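Local coordinates for Lin2111 protein (Listeria innocua, PDB 3EDP) that is of unknown function but, as a GntR-family protein with a UTRA domain, probably binds DNA and regulates transcription, at residues T139-I144 with A218-Y223; Q179-I184 with F203-V208; M194-N199 with Y223-S228. All coordinates share one frame; numbering follows the deposited sequence.

Following the chain from the N terminus, strand 137-146 comes first, and interaction 1 pairs T139-I144 with A218-Y223, closing a loop of 73 residues. Inside that loop lies interaction 2, where strands 176-185 and 201-211 pair across the short excursion through helix 188-194. Interaction 3 starts at the end of that helix and reaches Y223-S228, closing a loop of 23 residues that is nearly all strand (201-211 and most of 215-225), so along the chain it crosses both of the others; it shares Y223 with interaction 1. Strands 201-211 and 215-225 are neighbours, so interactions 1 and 2 belong to one antiparallel sheet within the UTRA domain, and interaction 3 fastens the end of helix 188-194 against it.

Interaction 1 (T139-I144 with A218-Y223); sequences TLDRLI and AIQYHY
T139 opens the pairing by resting its CB against the carbonyl of Y223, with CE1 of the H222 ring also close by. L140 and Y223 then form a hydrogen-bonded antiparallel pair, and the L140 carbonyl also meets the edge of the Y223 ring. D141 faces H222 in a non-hydrogen-bonded pair, where the side chains make the link: H222 ND1 gives a hydrogen bond of 2.7 Å to D141 OD2, received on the syn side but well out of the carboxylate plane. The acceptor lies in the imidazole plane, although the carboxylate is turned 48° from the ring. The other oxygen, D141 OD1, takes a weak bond of 2.6 Å from Q220 NE2, whose chain runs out extended from a CG anti to N (chi1 -179°). R142 pairs with Y221 through two backbone bonds; its bent chain puts NH1 3.8 Å from Y221 CD2, while NH2 forms a salt bridge with E189. L143 lies alongside Q220, CD1 against its amide end. I144 and I219 complete the ladder. With E224 taking a hydrogen bond from H222 NE2, the imidazole is held at both nitrogens between two carboxylates, which would probably favour its protonated, positively charged form.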
loop_
_atom_site.group_PDB
_atom_site.type_symbol
_atom_site.label_atom_id
_atom_site.label_comp_id
_atom_site.label_asym_id
_atom_site.label_seq_id
_atom_site.Cartn_x
_atom_site.Cartn_y
_atom_site.Cartn_z
ATOM N N THR A 139 17.707 -2.849 -0.617
ATOM C CA THR A 139 16.674 -2.447 0.315
ATOM C C THR A 139 16.426 -3.571 1.310
ATOM O O THR A 139 16.760 -4.733 1.061
ATOM C CB THR A 139 15.365 -2.120 -0.404
ATOM O OG1 THR A 139 14.867 -3.302 -1.039
ATOM C CG2 THR A 139 15.587 -1.013 -1.456
ATOM N N LEU A 140 15.830 -3.221 2.439
ATOM C CA LEU A 140 15.584 -4.188 3.493
ATOM C C LEU A 140 14.131 -4.097 3.931
ATOM O O LEU A 140 13.615 -3.008 4.187
ATOM C CB LEU A 140 16.515 -3.916 4.676
ATOM C CG LEU A 140 16.249 -4.705 5.953
ATOM C CD1 LEU A 140 16.633 -6.152 5.740
ATOM C CD2 LEU A 140 17.050 -4.113 7.101
ATOM N N ASP A 141 13.467 -5.242 4.004
ATOM C CA ASP A 141 12.085 -5.280 4.456
ATOM C C ASP A 141 11.942 -6.140 5.688
ATOM O O ASP A 141 12.568 -7.192 5.799
ATOM C CB ASP A 141 11.152 -5.802 3.358
ATOM C CG ASP A 141 10.774 -4.727 2.363
ATOM O OD1 ASP A 141 9.603 -4.292 2.379
ATOM O OD2 ASP A 141 11.650 -4.300 1.583
ATOM N N ARG A 142 11.120 -5.678 6.620
ATOM C CA ARG A 142 10.745 -6.492 7.760
ATOM C C ARG A 142 9.223 -6.531 7.868
ATOM O O ARG A 142 8.556 -5.492 7.828
ATOM C CB ARG A 142 11.396 -5.976 9.046
ATOM C CG ARG A 142 10.651 -6.358 10.316
ATOM C CD ARG A 142 11.593 -6.866 11.409
ATOM N NE ARG A 142 12.927 -6.272 11.345
ATOM C CZ ARG A 142 13.196 -4.985 11.563
ATOM N NH1 ARG A 142 12.216 -4.130 11.841
ATOM N NH2 ARG A 142 14.448 -4.549 11.482
ATOM N N LEU A 143 8.691 -7.745 7.972
ATOM C CA LEU A 143 7.258 -7.996 8.085
ATOM C C LEU A 143 6.936 -8.667 9.414
ATOM O O LEU A 143 7.650 -9.578 9.861
ATOM C CB LEU A 143 6.807 -8.948 6.985
ATOM C CG LEU A 143 6.342 -8.453 5.623
ATOM C CD1 LEU A 143 7.492 -7.834 4.850
ATOM C CD2 LEU A 143 5.731 -9.624 4.864
ATOM N N ILE A 144 5.849 -8.227 10.029
ATOM C CA ILE A 144 5.360 -8.818 11.261
ATOM C C ILE A 144 3.909 -9.259 11.055
ATOM O O ILE A 144 3.053 -8.444 10.718
ATOM C CB ILE A 144 5.440 -7.820 12.428
ATOM C CG1 ILE A 144 6.860 -7.259 12.561
ATOM C CG2 ILE A 144 4.991 -8.484 13.729
ATOM C CD1 ILE A 144 7.894 -8.263 13.048
ATOM N N ALA A 218 -1.283 -6.690 9.948
ATOM C CA ALA A 218 0.117 -6.843 9.552
ATOM C C ALA A 218 0.887 -5.528 9.603
ATOM O O ALA A 218 0.314 -4.451 9.452
ATOM C CB ALA A 218 0.213 -7.458 8.162
ATOM N N ILE A 219 2.190 -5.626 9.825
ATOM C CA ILE A 219 3.063 -4.464 9.801
ATOM C C ILE A 219 4.248 -4.738 8.901
ATOM O O ILE A 219 4.815 -5.838 8.928
ATOM C CB ILE A 219 3.624 -4.146 11.198
ATOM C CG1 ILE A 219 2.497 -3.820 12.172
ATOM C CG2 ILE A 219 4.607 -2.989 11.116
ATOM C CD1 ILE A 219 2.954 -3.774 13.605
ATOM N N GLN A 220 4.632 -3.735 8.120
ATOM C CA GLN A 220 5.830 -3.817 7.286
ATOM C C GLN A 220 6.700 -2.581 7.455
ATOM O O GLN A 220 6.197 -1.459 7.525
ATOM C CB GLN A 220 5.446 -3.954 5.819
ATOM C CG GLN A 220 6.631 -4.063 4.865
ATOM C CD GLN A 220 6.169 -4.327 3.434
ATOM O OE1 GLN A 220 5.018 -4.072 3.097
ATOM N NE2 GLN A 220 7.057 -4.862 2.602
ATOM N N TYR A 221 8.007 -2.794 7.543
ATOM C CA TYR A 221 8.964 -1.701 7.552
ATOM C C TYR A 221 9.858 -1.905 6.353
ATOM O O TYR A 221 10.418 -2.980 6.168
ATOM C CB TYR A 221 9.803 -1.693 8.831
ATOM C CG TYR A 221 8.995 -1.555 10.093
ATOM C CD1 TYR A 221 8.379 -0.353 10.419
ATOM C CD2 TYR A 221 8.839 -2.630 10.961
ATOM C CE1 TYR A 221 7.630 -0.223 11.580
ATOM C CE2 TYR A 221 8.099 -2.508 12.123
ATOM C CZ TYR A 221 7.502 -1.300 12.429
ATOM O OH TYR A 221 6.765 -1.177 13.582
ATOM N N HIS A 222 9.964 -0.875 5.522
ATOM C CA HIS A 222 10.791 -0.938 4.330
ATOM C C HIS A 222 11.839 0.168 4.410
ATOM O O HIS A 222 11.520 1.311 4.744
ATOM C CB HIS A 222 9.915 -0.778 3.081
ATOM C CG HIS A 222 10.693 -0.603 1.816
ATOM N ND1 HIS A 222 11.282 -1.659 1.151
ATOM C CD2 HIS A 222 10.979 0.504 1.088
ATOM C CE1 HIS A 222 11.898 -1.212 0.072
ATOM N NE2 HIS A 222 11.731 0.097 0.010
ATOM N N TYR A 223 13.086 -0.176 4.118
ATOM C CA TYR A 223 14.192 0.772 4.252
ATOM C C TYR A 223 14.915 0.945 2.929
ATOM O O TYR A 223 15.194 -0.042 2.237
ATOM C CB TYR A 223 15.206 0.277 5.287
ATOM C CG TYR A 223 14.653 0.074 6.681
ATOM C CD1 TYR A 223 14.734 1.082 7.634
ATOM C CD2 TYR A 223 14.062 -1.130 7.046
ATOM C CE1 TYR A 223 14.242 0.898 8.909
ATOM C CE2 TYR A 223 13.561 -1.322 8.317
ATOM C CZ TYR A 223 13.654 -0.305 9.244
ATOM O OH TYR A 223 13.165 -0.488 10.513
#

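Interaction 2 (Q179-I184 with F203-V208); sequences QELQLI and FKLSSV
K204, the residue most covered here, runs alongside Q182, both side chains rising from one face of the sheet. Its chain is extended throughout, so that the methylene CD passes 3.8 Å from Q182 NE2 and the ammonium group continues beyond the amide. Beneath them the backbones form a hydrogen-bonded pair: K204 N reaches Q182 O at 2.8 Å and the return bond runs from Q182 N to K204 O. A water ties the same face together. It accepts from Q182 NE2 at 2.8 Å, donates to K204 O and is hydrogen-bonded to S206 OG, bridging two positions on one strand and one on the other.

The ladder alternates in the regular antiparallel manner, with E180 and S206 as the next hydrogen-bonded pair; strand 176-185 is the outermost strand of the six-stranded sheet within this chain. Strand 215-225 flanks strand 201-211 on its other side, bringing Y221 and Y223 against K204.

Q179, as heavily covered as Q182, works on the opposite face. With CG beside the backbone N (chi1 -60°), its extended chain carries NE2 to S207 OG at 2.9 Å; the bond is nearly straight, 174°, and the hydroxyl oxygen lies in the amide plane. The amide oxygen, OE1, is taken by NE2 of Q179 of the second subunit. Farther along this face, L181 CD1 meets L205 CD1 at 3.6 Å and L183 CD2 lies by the F203 ring, 3.8 Å from F203 CD1; L183 also packs on L183 of the second subunit.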
loop_
_atom_site.group_PDB
_atom_site.type_symbol
_atom_site.label_atom_id
_atom_site.label_comp_id
_atom_site.label_asym_id
_atom_site.label_seq_id
_atom_site.Cartn_x
_atom_site.Cartn_y
_atom_site.Cartn_z
ATOM N N GLN A 179 0.280 4.448 6.178
ATOM C CA GLN A 179 1.729 4.521 6.035
ATOM C C GLN A 179 2.352 5.727 6.731
ATOM O O GLN A 179 1.718 6.762 6.883
ATOM C CB GLN A 179 2.109 4.483 4.556
ATOM C CG GLN A 179 1.640 3.209 3.889
ATOM C CD GLN A 179 2.163 3.031 2.491
ATOM O OE1 GLN A 179 1.820 3.794 1.589
ATOM N NE2 GLN A 179 2.971 1.990 2.287
ATOM N N GLU A 180 3.592 5.564 7.174
ATOM C CA GLU A 180 4.347 6.640 7.801
ATOM C C GLU A 180 5.689 6.735 7.072
ATOM O O GLU A 180 6.265 5.711 6.685
ATOM C CB GLU A 180 4.539 6.346 9.287
ATOM C CG GLU A 180 5.091 7.501 10.097
ATOM C CD GLU A 180 5.592 7.067 11.466
ATOM O OE1 GLU A 180 5.167 5.995 11.954
ATOM O OE2 GLU A 180 6.417 7.799 12.053
ATOM N N LEU A 181 6.164 7.960 6.861
ATOM C CA LEU A 181 7.374 8.219 6.075
ATOM C C LEU A 181 8.403 8.949 6.932
ATOM O O LEU A 181 8.131 10.047 7.409
ATOM C CB LEU A 181 7.046 9.114 4.878
ATOM C CG LEU A 181 6.086 8.697 3.758
ATOM C CD1 LEU A 181 5.059 7.663 4.192
ATOM C CD2 LEU A 181 5.392 9.943 3.182
ATOM N N GLN A 182 9.582 8.353 7.118
ATOM C CA GLN A 182 10.623 8.965 7.945
ATOM C C GLN A 182 11.994 8.926 7.297
ATOM O O GLN A 182 12.269 8.089 6.434
ATOM C CB GLN A 182 10.751 8.237 9.279
ATOM C CG GLN A 182 9.649 8.476 10.275
ATOM C CD GLN A 182 9.808 7.572 11.483
ATOM O OE1 GLN A 182 10.274 8.004 12.539
ATOM N NE2 GLN A 182 9.458 6.300 11.320
ATOM N N LEU A 183 12.855 9.831 7.753
ATOM C CA LEU A 183 14.291 9.747 7.522
ATOM C C LEU A 183 14.934 9.341 8.835
ATOM O O LEU A 183 14.669 9.958 9.864
ATOM C CB LEU A 183 14.854 11.107 7.119
ATOM C CG LEU A 183 14.936 11.453 5.637
ATOM C CD1 LEU A 183 15.401 12.895 5.491
ATOM C CD2 LEU A 183 15.886 10.501 4.924
ATOM N N ILE A 184 15.766 8.304 8.810
ATOM C CA ILE A 184 16.479 7.884 10.010
ATOM C C ILE A 184 17.963 7.700 9.730
ATOM O O ILE A 184 18.408 7.727 8.576
ATOM C CB ILE A 184 15.905 6.562 10.611
ATOM C CG1 ILE A 184 16.110 5.395 9.645
ATOM C CG2 ILE A 184 14.420 6.710 10.949
ATOM C CD1 ILE A 184 15.781 4.041 10.251
ATOM N N PHE A 203 15.641 6.219 4.259
ATOM C CA PHE A 203 14.180 6.342 4.235
ATOM C C PHE A 203 13.581 5.130 4.944
ATOM O O PHE A 203 13.946 3.994 4.652
ATOM C CB PHE A 203 13.619 6.367 2.804
ATOM C CG PHE A 203 13.865 7.649 2.055
ATOM C CD1 PHE A 203 13.388 8.857 2.537
ATOM C CD2 PHE A 203 14.543 7.633 0.845
ATOM C CE1 PHE A 203 13.606 10.033 1.840
ATOM C CE2 PHE A 203 14.759 8.802 0.135
ATOM C CZ PHE A 203 14.292 10.005 0.633
ATOM N N LYS A 204 12.671 5.373 5.876
ATOM C CA LYS A 204 11.929 4.290 6.503
ATOM C C LYS A 204 10.435 4.468 6.220
ATOM O O LYS A 204 9.813 5.429 6.670
ATOM C CB LYS A 204 12.195 4.236 8.006
ATOM C CG LYS A 204 11.375 3.187 8.746
ATOM C CD LYS A 204 11.508 3.345 10.250
ATOM C CE LYS A 204 10.867 2.186 11.005
ATOM N NZ LYS A 204 10.905 2.450 12.468
ATOM N N LEU A 205 9.885 3.542 5.442
ATOM C CA LEU A 205 8.476 3.545 5.084
ATOM C C LEU A 205 7.759 2.500 5.929
ATOM O O LEU A 205 7.931 1.295 5.723
ATOM C CB LEU A 205 8.326 3.212 3.594
ATOM C CG LEU A 205 6.906 3.044 3.040
ATOM C CD1 LEU A 205 6.121 4.357 3.144
ATOM C CD2 LEU A 205 6.945 2.529 1.595
ATOM N N SER A 206 6.971 2.953 6.897
ATOM C CA SER A 206 6.254 2.023 7.761
ATOM C C SER A 206 4.834 1.846 7.243
ATOM O O SER A 206 4.171 2.818 6.891
ATOM C CB SER A 206 6.238 2.513 9.213
ATOM O OG SER A 206 7.552 2.691 9.708
ATOM N N SER A 207 4.384 0.599 7.171
ATOM C CA SER A 207 3.035 0.296 6.703
ATOM C C SER A 207 2.296 -0.522 7.756
ATOM O O SER A 207 2.830 -1.503 8.283
ATOM C CB SER A 207 3.077 -0.486 5.391
ATOM O OG SER A 207 3.833 0.167 4.397
ATOM N N VAL A 208 1.082 -0.104 8.085
ATOM C CA VAL A 208 0.206 -0.914 8.912
ATOM C C VAL A 208 -0.996 -1.328 8.063
ATOM O O VAL A 208 -1.693 -0.483 7.521
ATOM C CB VAL A 208 -0.268 -0.150 10.154
ATOM C CG1 VAL A 208 -1.223 -1.019 10.972
ATOM C CG2 VAL A 208 0.931 0.283 10.995
HETATM O O HOH W 1 8.354 5.262 9.011
#

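Interaction 3 (M194-N199 with Y223-S228); sequences MHLNEN and YEDAES
M194, a selenomethionine, crosses Y223 at about a right angle and brings its selenium to the start of that side chain, SE to Y223 CB 3.7 Å. Its terminal methyl goes further and settles against the backbone of strand 215-225: M194 CE is 3.4 Å from D225 N and 3.5 Å from Y223 O, with E224 CA close as well. Thus the methyl rests across three successive residues, and within this contact it touches mainly main-chain atoms. The turn at the last torsion explains this, since the chain runs out extended to the selenium (chi2 166°) and then bends (chi3 66°), which folds CE over the strand.

The second touch is lighter. L196 meets D225 through a single branch, CD2, at 3.7 Å from D225 OD2, an apolar methyl set beside one carboxylate oxygen as the two side chains pass at a slant.

That carboxylate is steadied from its own strand end. D225 OD1 accepts a hydrogen bond from E227 N at 2.9 Å, forming an Asx turn as the chain leaves the strand; the bond is close to straight, 168°, but arrives from above the carboxylate plane. OD2 is the oxygen turned to L196. On the other segment, H195 takes a positive phi and is the first residue to leave helical geometry after helix 188-194, so M194 and L196 stand on either side of this break in the chain, and both reach the strand.

Around the pair, M194 also packs on L140 of strand 137-146, and L196 on V202 of strand 201-211. The contact therefore lays the C-terminal end of helix 188-194 and the loop after it against the end of strand 215-225, where that strand runs between 137-146 and 201-211.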
loop_
_atom_site.group_PDB
_atom_site.type_symbol
_atom_site.label_atom_id
_atom_site.label_comp_id
_atom_site.label_asym_id
_atom_site.label_seq_id
_atom_site.Cartn_x
_atom_site.Cartn_y
_atom_site.Cartn_z
HETATM N N MSE A 194 22.268 -3.637 4.046
HETATM C CA MSE A 194 22.163 -2.713 2.917
HETATM C C MSE A 194 23.518 -2.120 2.585
HETATM O O MSE A 194 23.648 -1.308 1.668
HETATM C CB MSE A 194 21.174 -1.590 3.232
HETATM C CG MSE A 194 19.754 -2.077 3.463
HETATM SE SE MSE A 194 18.638 -0.706 4.280
HETATM C CE MSE A 194 18.594 0.597 2.813
ATOM N N HIS A 195 24.520 -2.520 3.360
ATOM C CA HIS A 195 25.893 -2.100 3.127
ATOM C C HIS A 195 26.015 -0.585 3.167
ATOM O O HIS A 195 26.483 0.049 2.223
ATOM C CB HIS A 195 26.408 -2.681 1.813
ATOM C CG HIS A 195 26.359 -4.178 1.768
ATOM N ND1 HIS A 195 25.282 -4.873 1.257
ATOM C CD2 HIS A 195 27.240 -5.112 2.197
ATOM C CE1 HIS A 195 25.511 -6.169 1.358
ATOM N NE2 HIS A 195 26.691 -6.342 1.926
ATOM N N LEU A 196 25.570 -0.018 4.283
ATOM C CA LEU A 196 25.683 1.407 4.533
ATOM C C LEU A 196 26.653 1.634 5.687
ATOM O O LEU A 196 27.024 0.692 6.391
ATOM C CB LEU A 196 24.306 1.992 4.870
ATOM C CG LEU A 196 23.266 1.961 3.743
ATOM C CD1 LEU A 196 21.974 2.643 4.171
ATOM C CD2 LEU A 196 23.816 2.611 2.479
ATOM N N ASN A 197 27.067 2.883 5.875
ATOM C CA ASN A 197 27.901 3.245 7.016
ATOM C C ASN A 197 27.039 3.768 8.148
ATOM O O ASN A 197 25.935 4.250 7.909
ATOM C CB ASN A 197 28.924 4.310 6.618
ATOM C CG ASN A 197 29.859 3.836 5.531
ATOM O OD1 ASN A 197 30.110 2.636 5.389
ATOM N ND2 ASN A 197 30.385 4.775 4.754
ATOM N N GLU A 198 27.528 3.667 9.378
ATOM C CA GLU A 198 26.785 4.208 10.508
ATOM C C GLU A 198 26.371 5.646 10.235
ATOM O O GLU A 198 27.153 6.444 9.715
ATOM C CB GLU A 198 27.591 4.133 11.804
ATOM C CG GLU A 198 27.183 2.986 12.713
ATOM C CD GLU A 198 27.435 3.285 14.179
ATOM O OE1 GLU A 198 28.570 3.677 14.526
ATOM O OE2 GLU A 198 26.492 3.128 14.986
ATOM N N ASN A 199 25.124 5.955 10.573
ATOM C CA ASN A 199 24.605 7.311 10.457
ATOM C C ASN A 199 24.388 7.796 9.024
ATOM O O ASN A 199 24.104 8.973 8.797
ATOM C CB ASN A 199 25.481 8.289 11.245
ATOM C CG ASN A 199 25.546 7.940 12.718
ATOM O OD1 ASN A 199 26.552 8.186 13.383
ATOM N ND2 ASN A 199 24.475 7.343 13.233
ATOM N N TYR A 223 13.086 -0.176 4.118
ATOM C CA TYR A 223 14.192 0.772 4.252
ATOM C C TYR A 223 14.915 0.945 2.929
ATOM O O TYR A 223 15.194 -0.042 2.237
ATOM C CB TYR A 223 15.206 0.277 5.287
ATOM C CG TYR A 223 14.653 0.074 6.681
ATOM C CD1 TYR A 223 14.734 1.082 7.634
ATOM C CD2 TYR A 223 14.062 -1.130 7.046
ATOM C CE1 TYR A 223 14.242 0.898 8.909
ATOM C CE2 TYR A 223 13.561 -1.322 8.317
ATOM C CZ TYR A 223 13.654 -0.305 9.244
ATOM O OH TYR A 223 13.165 -0.488 10.513
ATOM N N GLU A 224 15.236 2.193 2.592
ATOM C CA GLU A 224 16.002 2.493 1.388
ATOM C C GLU A 224 17.041 3.561 1.680
ATOM O O GLU A 224 16.795 4.488 2.455
ATOM C CB GLU A 224 15.100 3.024 0.272
ATOM C CG GLU A 224 14.149 2.016 -0.324
ATOM C CD GLU A 224 13.262 2.622 -1.412
ATOM O OE1 GLU A 224 13.497 3.787 -1.815
ATOM O OE2 GLU A 224 12.331 1.929 -1.867
ATOM N N ASP A 225 18.191 3.430 1.036
ATOM C CA ASP A 225 19.242 4.434 1.091
ATOM C C ASP A 225 18.661 5.792 0.654
ATOM O O ASP A 225 18.034 5.892 -0.393
ATOM C CB ASP A 225 20.382 3.997 0.168
ATOM C CG ASP A 225 21.578 4.927 0.223
ATOM O OD1 ASP A 225 21.519 5.968 0.916
ATOM O OD2 ASP A 225 22.584 4.605 -0.441
ATOM N N ALA A 226 18.841 6.827 1.469
ATOM C CA ALA A 226 18.304 8.148 1.140
ATOM C C ALA A 226 19.348 9.079 0.508
ATOM O O ALA A 226 19.058 10.231 0.211
ATOM C CB ALA A 226 17.685 8.800 2.380
ATOM N N GLU A 227 20.557 8.583 0.295
ATOM C CA GLU A 227 21.586 9.424 -0.295
ATOM C C GLU A 227 21.129 9.921 -1.660
ATOM O O GLU A 227 20.479 9.196 -2.413
ATOM C CB GLU A 227 22.915 8.678 -0.424
ATOM C CG GLU A 227 24.033 9.535 -1.007
ATOM C CD GLU A 227 25.275 8.732 -1.346
ATOM O OE1 GLU A 227 25.928 8.219 -0.414
ATOM O OE2 GLU A 227 25.601 8.621 -2.547
ATOM N N SER A 228 21.469 11.165 -1.973
ATOM C CA SER A 228 21.121 11.755 -3.254
ATOM C C SER A 228 22.225 12.711 -3.684
ATOM O O SER A 228 22.993 13.211 -2.853
ATOM C CB SER A 228 19.789 12.502 -3.144
ATOM O OG SER A 228 19.494 13.249 -4.318
#